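Local coordinates for dihydroorotase (Campylobacter jejuni subsp. jejuni, PDB 3PNU), which probably catalyses the reversible cyclisation of N-carbamoyl-L-aspartate to (S)-dihydroorotate in de novo pyrimidine synthesis, using a two-zinc centre, at residues L73-K77 against P91-L95; E188-T192 against K233-K237; P228-K233 against C275-V279. All coordinates share one frame; numbering follows the deposited sequence.

Contact 1. Residues L73-K77 against P91-L95; sequences LKAYK and PLMTL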
ATOM      1  N   LEU A  73      19.496 -18.108 -23.855  1.00 56.88           N
ATOM      2  CA  LEU A  73      20.232 -16.957 -23.307  1.00 56.24           C
ATOM      3  C   LEU A  73      20.978 -16.263 -24.444  1.00 56.14           C
ATOM      4  O   LEU A  73      20.892 -15.046 -24.592  1.00 54.21           O
ATOM      5  CB  LEU A  73      21.198 -17.414 -22.204  1.00 56.47           C
ATOM      6  CG  LEU A  73      21.980 -16.377 -21.387  1.00 55.85           C
ATOM      7  CD1 LEU A  73      21.059 -15.563 -20.496  1.00 57.34           C
ATOM      8  CD2 LEU A  73      23.012 -17.068 -20.530  1.00 57.95           C
ATOM      9  N   LYS A  74      21.702 -17.044 -25.252  1.00 57.14           N
ATOM     10  CA  LYS A  74      22.419 -16.490 -26.418  1.00 58.90           C
ATOM     11  C   LYS A  74      21.424 -15.773 -27.316  1.00 57.70           C
ATOM     12  O   LYS A  74      21.651 -14.639 -27.738  1.00 58.31           O
ATOM     13  CB  LYS A  74      23.111 -17.591 -27.244  1.00 60.32           C
ATOM     14  CG  LYS A  74      23.886 -17.056 -28.492  1.00 65.08           C
ATOM     15  CD  LYS A  74      24.232 -18.166 -29.535  1.00 69.92           C
ATOM     16  CE  LYS A  74      25.157 -19.278 -28.995  1.00 73.32           C
ATOM     17  NZ  LYS A  74      26.522 -18.785 -28.619  1.00 75.49           N
ATOM     18  N   ALA A  75      20.317 -16.453 -27.598  1.00 56.53           N
ATOM     19  CA  ALA A  75      19.265 -15.910 -28.440  1.00 56.21           C
ATOM     20  C   ALA A  75      18.797 -14.545 -27.934  1.00 55.74           C
ATOM     21  O   ALA A  75      18.716 -13.591 -28.701  1.00 56.41           O
ATOM     22  CB  ALA A  75      18.092 -16.897 -28.506  1.00 55.48           C
ATOM     23  N   TYR A  76      18.506 -14.455 -26.632  1.00 55.35           N
ATOM     24  CA  TYR A  76      18.039 -13.196 -26.008  1.00 53.49           C
ATOM     25  C   TYR A  76      19.123 -12.125 -26.064  1.00 52.81           C
ATOM     26  O   TYR A  76      18.847 -10.952 -26.350  1.00 49.94           O
ATOM     27  CB  TYR A  76      17.594 -13.478 -24.565  1.00 53.21           C
ATOM     28  CG  TYR A  76      17.102 -12.287 -23.774  1.00 51.48           C
ATOM     29  CD1 TYR A  76      16.228 -11.363 -24.337  1.00 49.12           C
ATOM     30  CD2 TYR A  76      17.444 -12.131 -22.430  1.00 50.39           C
ATOM     31  CE1 TYR A  76      15.761 -10.282 -23.616  1.00 48.63           C
ATOM     32  CE2 TYR A  76      16.961 -11.056 -21.683  1.00 47.45           C
ATOM     33  CZ  TYR A  76      16.125 -10.137 -22.278  1.00 49.41           C
ATOM     34  OH  TYR A  76      15.651  -9.072 -21.558  1.00 44.31           O
ATOM     35  N   LYS A  77      20.361 -12.535 -25.795  1.00 54.03           N
ATOM     36  CA  LYS A  77      21.506 -11.618 -25.864  1.00 55.69           C
ATOM     37  C   LYS A  77      21.556 -10.995 -27.254  1.00 57.28           C
ATOM     38  O   LYS A  77      21.628  -9.767 -27.397  1.00 55.89           O
ATOM     39  CB  LYS A  77      22.815 -12.351 -25.577  1.00 54.98           C
ATOM     40  CG  LYS A  77      24.048 -11.447 -25.598  1.00 54.79           C
ATOM     41  CD  LYS A  77      25.309 -12.195 -25.153  1.00 52.25           C
ATOM     42  CE  LYS A  77      26.495 -11.254 -25.021  1.00 52.68           C
ATOM     43  NZ  LYS A  77      27.743 -11.954 -24.609  1.00 52.38           N
ATOM     44  N   PRO A  91      25.676  -6.124 -22.156  1.00 49.92           N
ATOM     45  CA  PRO A  91      24.648  -6.706 -21.313  1.00 48.84           C
ATOM     46  C   PRO A  91      25.214  -7.879 -20.544  1.00 47.96           C
ATOM     47  O   PRO A  91      25.780  -8.779 -21.153  1.00 48.80           O
ATOM     48  CB  PRO A  91      23.615  -7.192 -22.328  1.00 49.23           C
ATOM     49  CG  PRO A  91      24.432  -7.527 -23.556  1.00 50.11           C
ATOM     50  CD  PRO A  91      25.571  -6.567 -23.565  1.00 49.89           C
ATOM     51  N   LEU A  92      25.076  -7.872 -19.221  1.00 46.52           N
ATOM     52  CA  LEU A  92      25.595  -8.961 -18.395  1.00 44.99           C
ATOM     53  C   LEU A  92      24.449  -9.933 -18.154  1.00 44.39           C
ATOM     54  O   LEU A  92      23.552  -9.677 -17.368  1.00 45.29           O
ATOM     55  CB  LEU A  92      26.159  -8.402 -17.099  1.00 45.12           C
ATOM     56  CG  LEU A  92      27.285  -7.391 -17.308  1.00 44.49           C
ATOM     57  CD1 LEU A  92      27.590  -6.640 -16.027  1.00 40.56           C
ATOM     58  CD2 LEU A  92      28.532  -8.095 -17.833  1.00 44.80           C
ATOM     59  N   MET A  93      24.518 -11.074 -18.811  1.00 43.37           N
ATOM     60  CA  MET A  93      23.430 -12.038 -18.814  1.00 42.89           C
ATOM     61  C   MET A  93      23.318 -12.927 -17.584  1.00 42.48           C
ATOM     62  O   MET A  93      24.315 -13.249 -16.942  1.00 41.41           O
ATOM     63  CB  MET A  93      23.567 -12.945 -20.055  1.00 42.75           C
ATOM     64  CG  MET A  93      23.803 -12.190 -21.362  1.00 41.09           C
ATOM     65  SD  MET A  93      22.491 -11.055 -21.768  1.00 44.23           S
ATOM     66  CE  MET A  93      21.184 -12.243 -22.155  1.00 39.72           C
ATOM     67  N   THR A  94      22.085 -13.333 -17.279  1.00 40.96           N
ATOM     68  CA  THR A  94      21.845 -14.235 -16.177  1.00 40.81           C
ATOM     69  C   THR A  94      20.831 -15.303 -16.537  1.00 41.88           C
ATOM     70  O   THR A  94      19.980 -15.114 -17.412  1.00 42.15           O
ATOM     71  CB  THR A  94      21.235 -13.522 -14.951  1.00 40.96           C
ATOM     72  OG1 THR A  94      19.934 -13.014 -15.301  1.00 38.06           O
ATOM     73  CG2 THR A  94      22.127 -12.405 -14.441  1.00 37.91           C
ATOM     74  N   LEU A  95      20.928 -16.413 -15.824  1.00 43.07           N
ATOM     75  CA  LEU A  95      19.978 -17.494 -15.916  1.00 44.43           C
ATOM     76  C   LEU A  95      19.079 -17.437 -14.680  1.00 45.90           C
ATOM     77  O   LEU A  95      19.466 -16.926 -13.610  1.00 47.46           O
ATOM     78  CB  LEU A  95      20.671 -18.860 -15.937  1.00 45.42           C
ATOM     79  CG  LEU A  95      21.463 -19.257 -17.178  1.00 43.63           C
ATOM     80  CD1 LEU A  95      21.990 -20.639 -16.993  1.00 47.33           C
ATOM     81  CD2 LEU A  95      20.575 -19.194 -18.415  1.00 47.31           C
TER
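Leu73 and Met93 meet where helix segment 73-77 packs on segment 91-95. The helix runs nearly antiparallel to strand 91-93, at 165° between their N-to-C directions. Their axes come within 10.1 Å. The closest backbone pair is Lys77 and Met93, with CA atoms 7.3 Å apart. No hydrogen bond crosses the contact, so side-chain packing joins the two pieces. Met93 fills the middle. Its chain is bent at chi2 (-60°) and again at chi3 (-70°), which folds the thioether back against the helix. Methyl CE thereby ends 3.7 Å from the backbone N of Lys77. The same methyl approaches CD2 of the Tyr76 ring at 3.8 Å, coming in obliquely. Leu73 and Met93 lie alongside each other, pointing opposite ways, and Leu73 CD1 lies 3.7 Å from Met93 CB. That CD1 methyl also touches the backbone carbonyl of Thr94. The other branch, CD2, meets Leu95 CD2 at 3.9 Å, the two leucines crossing at about a right angle. On the other flank Lys77 lays its extended aliphatic chain past the sulfur and CG of Met93. Lys77 CG is also 4.4 Å from Pro91 CG. Thr94 turns its side chain away from the helix, and its OG1 is hydrogen-bonded to the carbonyl of Ile59 in the neighbouring strand. Ile80, one turn further along the helix, adds to the cover on Met93. Tyr76 also packs on Leu37, a predicted substrate-binding residue. The contact is buried and apolar. It belongs to the beta-alpha-beta unit of strand 56-59, helix 70-84 and strand 90-93, and shows the helix-on-strand packing of a TIM barrel wall.

Contact 2. Residues E188-T192 against K233-K237; sequences EHITT and KPIAK. With ZN (zinc ion), chain C.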
ATOM      1  N   GLU A 188      19.624  -8.492  -3.730  1.00 31.90           N
ATOM      2  CA  GLU A 188      19.117  -7.477  -4.667  1.00 31.11           C
ATOM      3  C   GLU A 188      18.140  -6.516  -4.059  1.00 32.57           C
ATOM      4  O   GLU A 188      17.457  -6.837  -3.080  1.00 33.65           O
ATOM      5  CB  GLU A 188      18.468  -8.136  -5.878  1.00 32.09           C
ATOM      6  CG  GLU A 188      19.456  -8.913  -6.731  1.00 33.29           C
ATOM      7  CD  GLU A 188      20.535  -8.017  -7.358  1.00 34.57           C
ATOM      8  OE1 GLU A 188      20.318  -6.777  -7.535  1.00 34.34           O
ATOM      9  OE2 GLU A 188      21.597  -8.575  -7.684  1.00 37.96           O
ATOM     10  N   HIS A 189      18.060  -5.331  -4.673  1.00 33.61           N
ATOM     11  CA  HIS A 189      17.192  -4.234  -4.221  1.00 33.04           C
ATOM     12  C   HIS A 189      16.807  -4.281  -2.742  1.00 33.50           C
ATOM     13  O   HIS A 189      15.654  -4.510  -2.394  1.00 34.78           O
ATOM     14  CB  HIS A 189      15.941  -4.132  -5.074  1.00 32.76           C
ATOM     15  CG  HIS A 189      15.274  -5.439  -5.347  1.00 33.18           C
ATOM     16  ND1 HIS A 189      14.865  -6.291  -4.348  1.00 35.13           N
ATOM     17  CD2 HIS A 189      14.900  -6.018  -6.514  1.00 35.85           C
ATOM     18  CE1 HIS A 189      14.304  -7.361  -4.890  1.00 32.47           C
ATOM     19  NE2 HIS A 189      14.298  -7.210  -6.201  1.00 35.03           N
ATOM     20  N   ILE A 190      17.768  -4.065  -1.863  1.00 33.31           N
ATOM     21  CA  ILE A 190      17.439  -4.084  -0.446  1.00 31.93           C
ATOM     22  C   ILE A 190      16.649  -2.839  -0.118  1.00 31.89           C
ATOM     23  O   ILE A 190      16.854  -1.767  -0.719  1.00 33.36           O
ATOM     24  CB  ILE A 190      18.641  -4.233   0.454  1.00 31.86           C
ATOM     25  CG1 ILE A 190      19.616  -3.048   0.324  1.00 31.31           C
ATOM     26  CG2 ILE A 190      19.353  -5.566   0.148  1.00 32.00           C
ATOM     27  CD1 ILE A 190      20.708  -3.041   1.465  1.00 23.97           C
ATOM     28  N   THR A 191      15.740  -2.989   0.836  1.00 31.33           N
ATOM     29  CA  THR A 191      14.834  -1.927   1.222  1.00 31.62           C
ATOM     30  C   THR A 191      14.617  -1.779   2.714  1.00 32.27           C
ATOM     31  O   THR A 191      13.768  -1.018   3.116  1.00 33.70           O
ATOM     32  CB  THR A 191      13.470  -2.233   0.627  1.00 32.59           C
ATOM     33  OG1 THR A 191      12.985  -3.463   1.187  1.00 28.29           O
ATOM     34  CG2 THR A 191      13.569  -2.367  -0.923  1.00 31.44           C
ATOM     35  N   THR A 192      15.372  -2.501   3.525  1.00 32.39           N
ATOM     36  CA  THR A 192      15.193  -2.477   4.956  1.00 32.91           C
ATOM     37  C   THR A 192      16.487  -2.251   5.712  1.00 34.38           C
ATOM     38  O   THR A 192      17.584  -2.604   5.255  1.00 35.56           O
ATOM     39  CB  THR A 192      14.691  -3.841   5.459  1.00 33.60           C
ATOM     40  OG1 THR A 192      15.679  -4.840   5.174  1.00 34.97           O
ATOM     41  CG2 THR A 192      13.348  -4.232   4.810  1.00 33.21           C
ATOM     42  N   LYS A 233       7.986  -4.055  -5.926  1.00 39.59           N
ATOM     43  CA  LYS A 233       8.387  -5.092  -5.019  1.00 40.33           C
ATOM     44  C   LYS A 233       9.919  -5.062  -4.975  1.00 39.55           C
ATOM     45  O   LYS A 233      10.567  -5.050  -6.021  1.00 41.59           O
ATOM     46  CB  LYS A 233       7.862  -6.444  -5.507  1.00 41.79           C
ATOM     47  CG  LYS A 233       6.323  -6.498  -5.514  1.00 45.48           C
ATOM     48  CD  LYS A 233       5.791  -7.845  -5.977  1.00 53.24           C
ATOM     49  CE  LYS A 233       4.229  -7.874  -6.087  1.00 53.47           C
ATOM     50  NZ  LYS A 233       3.545  -7.873  -4.775  1.00 52.40           N
ATOM     51  N   PRO A 234      10.511  -5.004  -3.773  1.00 37.81           N
ATOM     52  CA  PRO A 234       9.879  -4.939  -2.464  1.00 35.74           C
ATOM     53  C   PRO A 234       9.309  -3.564  -2.221  1.00 34.92           C
ATOM     54  O   PRO A 234       9.891  -2.558  -2.616  1.00 35.41           O
ATOM     55  CB  PRO A 234      11.036  -5.219  -1.501  1.00 36.30           C
ATOM     56  CG  PRO A 234      12.117  -5.817  -2.363  1.00 34.56           C
ATOM     57  CD  PRO A 234      11.969  -5.148  -3.651  1.00 36.68           C
ATOM     58  N   ILE A 235       8.164  -3.533  -1.569  1.00 34.68           N
ATOM     59  CA  ILE A 235       7.464  -2.308  -1.269  1.00 32.80           C
ATOM     60  C   ILE A 235       8.350  -1.306  -0.534  1.00 31.27           C
ATOM     61  O   ILE A 235       9.204  -1.686   0.267  1.00 30.54           O
ATOM     62  CB  ILE A 235       6.211  -2.641  -0.390  1.00 33.81           C
ATOM     63  CG1 ILE A 235       5.284  -1.443  -0.296  1.00 36.13           C
ATOM     64  CG2 ILE A 235       6.605  -3.182   1.018  1.00 31.85           C
ATOM     65  CD1 ILE A 235       4.696  -1.061  -1.633  1.00 34.61           C
ATOM     66  N   ALA A 236       8.161  -0.024  -0.809  1.00 29.87           N
ATOM     67  CA  ALA A 236       8.898   1.005  -0.082  1.00 30.53           C
ATOM     68  C   ALA A 236       8.449   0.892   1.382  1.00 31.35           C
ATOM     69  O   ALA A 236       7.271   0.677   1.664  1.00 31.79           O
ATOM     70  CB  ALA A 236       8.610   2.378  -0.625  1.00 29.52           C
ATOM     71  N   LYS A 237       9.370   1.071   2.312  1.00 31.95           N
ATOM     72  CA  LYS A 237       9.055   0.868   3.727  1.00 32.45           C
ATOM     73  C   LYS A 237       9.115   2.129   4.593  1.00 35.04           C
ATOM     74  O   LYS A 237       8.547   3.149   4.215  1.00 38.05           O
ATOM     75  CB  LYS A 237       9.916  -0.304   4.254  1.00 31.37           C
ATOM     76  CG  LYS A 237       9.568  -1.614   3.474  1.00 31.32           C
ATOM     77  CD  LYS A 237      10.379  -2.777   3.805  1.00 29.15           C
ATOM     78  CE  LYS A 237       9.954  -3.983   2.992  1.00 29.35           C
ATOM     79  NZ  LYS A 237      10.151  -3.826   1.548  1.00 32.77           N
TER
HETATM   80 ZN    ZN C 336      13.449  -8.398  -7.630  1.00 42.27          ZN
HETATM   81  O   HOH W   1      12.225   1.034   1.735  1.00 35.46           O
HETATM   82  O   HOH W   2      12.719  -6.761  -8.566  1.00 45.05           O
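His189 and Pro234 form the tight part of this contact. The proline lies over one face of the imidazole, and its CD is 3.5 Å from the ring centroid, a CH-pi contact. CD sits toward the ring's rim, 3.2 Å from His189 ND1. This buried nitrogen has no hydrogen-bond partner in the model. Glu188 CB lies over the opposite face, further off. A cis peptide bond precedes Pro234. His189 NE2 binds a zinc ion at 2.0 Å. Water 2 binds the same metal, and His155 and the carboxylated Lys116 complete its site. This is half of the binuclear zinc centre of the amidohydrolase TIM barrel, with His189 just after strand 185-187. Further along, the contact turns polar. Lys237 bends at its last torsion (chi4 64°), and its NZ donates a hydrogen bond to Thr191 OG1 at 2.9 Å. NZ also donates to Ile235 O at 2.7 Å, in the carbonyl plane and on a lone pair. Thr191 OG1 is also hydrogen-bonded to the carboxylate of Glu166. Alongside, Thr192 CG2 rests on Lys237 CD at 3.5 Å. The backbones come closest at this end, with the CA atoms of Thr191 and Ala236 6.7 Å apart. Yet no direct bond joins them, in contrast to the close proline-imidazole packing. Water 1 fills in between, donating to Thr191 O and accepting from Lys237 N.

Contact 3. Residues P228-K233 against C275-V279; sequences PHLFCK and CAAGV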
ATOM      1  N   PRO A 228       0.079   4.323  -7.843  1.00 44.44           N
ATOM      2  CA  PRO A 228       0.551   3.101  -8.513  1.00 44.56           C
ATOM      3  C   PRO A 228       1.881   3.199  -9.246  1.00 43.85           C
ATOM      4  O   PRO A 228       2.552   2.180  -9.425  1.00 43.13           O
ATOM      5  CB  PRO A 228      -0.584   2.760  -9.492  1.00 45.26           C
ATOM      6  CG  PRO A 228      -1.298   4.039  -9.713  1.00 46.80           C
ATOM      7  CD  PRO A 228      -1.194   4.802  -8.410  1.00 45.15           C
ATOM      8  N   HIS A 229       2.254   4.399  -9.680  0.60 44.16           N
ATOM      9  CA  HIS A 229       3.534   4.594 -10.362  0.60 44.41           C
ATOM     10  C   HIS A 229       4.721   4.432  -9.387  0.60 44.01           C
ATOM     11  O   HIS A 229       5.868   4.303  -9.826  0.60 44.20           O
ATOM     12  CB  HIS A 229       3.597   5.959 -11.084  0.60 43.87           C
ATOM     13  CG  HIS A 229       2.611   6.095 -12.205  0.60 46.27           C
ATOM     14  ND1 HIS A 229       2.650   5.296 -13.330  0.60 47.93           N
ATOM     15  CD2 HIS A 229       1.574   6.949 -12.387  0.60 46.91           C
ATOM     16  CE1 HIS A 229       1.668   5.639 -14.147  0.60 47.94           C
ATOM     17  NE2 HIS A 229       1.001   6.640 -13.598  0.60 47.98           N
ATOM     18  N   LEU A 230       4.439   4.425  -8.080  1.00 42.41           N
ATOM     19  CA  LEU A 230       5.477   4.268  -7.053  1.00 41.21           C
ATOM     20  C   LEU A 230       5.360   2.902  -6.364  1.00 41.30           C
ATOM     21  O   LEU A 230       5.994   2.653  -5.342  1.00 40.74           O
ATOM     22  CB  LEU A 230       5.390   5.361  -6.017  1.00 40.12           C
ATOM     23  CG  LEU A 230       5.608   6.786  -6.519  1.00 42.99           C
ATOM     24  CD1 LEU A 230       5.489   7.800  -5.388  1.00 35.10           C
ATOM     25  CD2 LEU A 230       6.980   6.927  -7.222  1.00 46.73           C
ATOM     26  N   PHE A 231       4.545   2.029  -6.941  1.00 40.18           N
ATOM     27  CA  PHE A 231       4.322   0.705  -6.412  1.00 40.32           C
ATOM     28  C   PHE A 231       5.257  -0.310  -7.068  1.00 41.02           C
ATOM     29  O   PHE A 231       5.258  -0.481  -8.304  1.00 42.88           O
ATOM     30  CB  PHE A 231       2.850   0.305  -6.598  1.00 38.36           C
ATOM     31  CG  PHE A 231       2.557  -1.144  -6.280  1.00 37.92           C
ATOM     32  CD1 PHE A 231       2.730  -1.634  -4.994  1.00 39.45           C
ATOM     33  CD2 PHE A 231       2.067  -2.009  -7.270  1.00 38.41           C
ATOM     34  CE1 PHE A 231       2.453  -2.955  -4.690  1.00 38.84           C
ATOM     35  CE2 PHE A 231       1.782  -3.323  -6.986  1.00 39.67           C
ATOM     36  CZ  PHE A 231       1.974  -3.812  -5.683  1.00 43.85           C
ATOM     37  N   CYS A 232       6.048  -0.978  -6.227  1.00 39.85           N
ATOM     38  CA  CYS A 232       6.982  -1.998  -6.675  1.00 39.66           C
ATOM     39  C   CYS A 232       7.218  -3.030  -5.571  1.00 40.35           C
ATOM     40  O   CYS A 232       6.725  -2.887  -4.444  1.00 37.59           O
ATOM     41  CB  CYS A 232       8.323  -1.359  -7.023  1.00 39.22           C
ATOM     42  SG  CYS A 232       9.157  -0.634  -5.587  1.00 40.38           S
ATOM     43  N   LYS A 233       7.986  -4.055  -5.926  1.00 39.59           N
ATOM     44  CA  LYS A 233       8.387  -5.092  -5.019  1.00 40.33           C
ATOM     45  C   LYS A 233       9.919  -5.062  -4.975  1.00 39.55           C
ATOM     46  O   LYS A 233      10.567  -5.050  -6.021  1.00 41.59           O
ATOM     47  CB  LYS A 233       7.862  -6.444  -5.507  1.00 41.79           C
ATOM     48  CG  LYS A 233       6.323  -6.498  -5.514  1.00 45.48           C
ATOM     49  CD  LYS A 233       5.791  -7.845  -5.977  1.00 53.24           C
ATOM     50  CE  LYS A 233       4.229  -7.874  -6.087  1.00 53.47           C
ATOM     51  NZ  LYS A 233       3.545  -7.873  -4.775  1.00 52.40           N
ATOM     52  N   CYS A 275      -2.811  -1.532 -10.466  1.00 73.70           N
ATOM     53  CA  CYS A 275      -1.583  -1.522 -11.257  1.00 73.64           C
ATOM     54  C   CYS A 275      -0.580  -2.631 -10.897  1.00 71.21           C
ATOM     55  O   CYS A 275      -0.609  -3.225  -9.806  1.00 70.44           O
ATOM     56  CB  CYS A 275      -0.883  -0.163 -11.124  1.00 74.13           C
ATOM     57  SG  CYS A 275       0.542   0.080 -12.231  1.00 81.85           S
ATOM     58  N   ALA A 276       0.319  -2.886 -11.844  1.00 68.69           N
ATOM     59  CA  ALA A 276       1.376  -3.881 -11.687  1.00 66.22           C
ATOM     60  C   ALA A 276       2.587  -3.259 -10.993  1.00 62.91           C
ATOM     61  O   ALA A 276       2.795  -2.039 -11.027  1.00 61.78           O
ATOM     62  CB  ALA A 276       1.777  -4.458 -13.051  1.00 66.41           C
ATOM     63  N   ALA A 277       3.377  -4.118 -10.363  1.00 60.11           N
ATOM     64  CA  ALA A 277       4.569  -3.703  -9.634  1.00 59.41           C
ATOM     65  C   ALA A 277       5.717  -3.341 -10.565  1.00 57.56           C
ATOM     66  O   ALA A 277       5.943  -4.006 -11.573  1.00 57.36           O
ATOM     67  CB  ALA A 277       5.018  -4.826  -8.675  1.00 58.92           C
ATOM     68  N   GLY A 278       6.441  -2.285 -10.217  1.00 56.19           N
ATOM     69  CA  GLY A 278       7.598  -1.881 -10.984  1.00 55.19           C
ATOM     70  C   GLY A 278       7.658  -0.399 -11.265  1.00 54.38           C
ATOM     71  O   GLY A 278       6.639   0.237 -11.516  1.00 54.63           O
ATOM     72  N   VAL A 279       8.871   0.140 -11.188  1.00 52.76           N
ATOM     73  CA  VAL A 279       9.148   1.521 -11.511  1.00 51.83           C
ATOM     74  C   VAL A 279      10.086   1.457 -12.706  1.00 52.11           C
ATOM     75  O   VAL A 279      11.036   0.679 -12.711  1.00 51.48           O
ATOM     76  CB  VAL A 279       9.844   2.247 -10.376  1.00 52.12           C
ATOM     77  CG1 VAL A 279      10.215   3.641 -10.812  1.00 51.06           C
ATOM     78  CG2 VAL A 279       8.955   2.276  -9.144  1.00 51.17           C
TER
HETATM   79  O   HOH W   3       4.052   0.505 -10.839  1.00 29.64           O
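Phe231 and Gly278 join two mostly irregular segments through one backbone hydrogen bond, close to where the CA atoms of Cys232 and Ala277 approach to 4.2 Å. Gly278 N donates to Phe231 O at 2.9 Å, with an N-H...O angle of 160°. The donor lies in the carbonyl plane, on a lone pair. Ala277 CA adds a CA-H...O contact to the same oxygen. The backbone angles of Gly278 are ones at which a side chain would be crowded. Phe231 holds CG opposite its own backbone N (chi1 171°), which carries the ring along the 275-277 backbone. The ring's CE2 comes within 3.7 Å of Cys275 O and 3.9 Å of Ala277 CB. The neighbouring CD2 approaches the carbonyl of Ala276. The carbonyl oxygens of Cys275 and Ala276 both stand oblique to the ring. One segment lies between helices 218-223 and 239-250, the other between strand 256-258 and helix 285-296, in the amidohydrolase TIM barrel. Ala277 is a predicted substrate-binding residue. Its methyl is bordered on another side by Lys233, whose CG lies 3.8 Å away. The chain of Lys233 continues past this methyl, bends at chi4, and gives NZ to the carbonyl of Gly224 of the second subunit. At the other end of the contact, Pro228 CB meets Cys275 CB at 3.4 Å. Cys275 follows a cis peptide bond, and Pro228 also packs on Met226 of the second subunit. Water 3 lies between the segments, 2.7 Å from both Pro228 O and Gly278 O. Val279 directs CG2 at the carbonyl oxygen of His229, 3.8 Å away, while Tyr347 packs against this valine and Leu230.

How the contacts relate
Contacts 2 and 3 share Lys233, and their centres are 12 Å apart. Because they join at Lys233, residues 228-237 run continuously from the 275-279 loop to the zinc-binding 188-192 loop. Contact 2 holds a zinc ligand, His189. Contact 3 contributes a predicted substrate-binding residue, Ala277, and the side chain of Lys233 is about 6 Å from a zinc ion. Both also touch the second subunit. Contact 1 lies in the barrel wall, a helix on a strand, whereas the others join loops. Its centre is 25 Å from each of theirs. It comes near the metal site: the side chain of Tyr76 is about 7 Å from that of the zinc ligand His36.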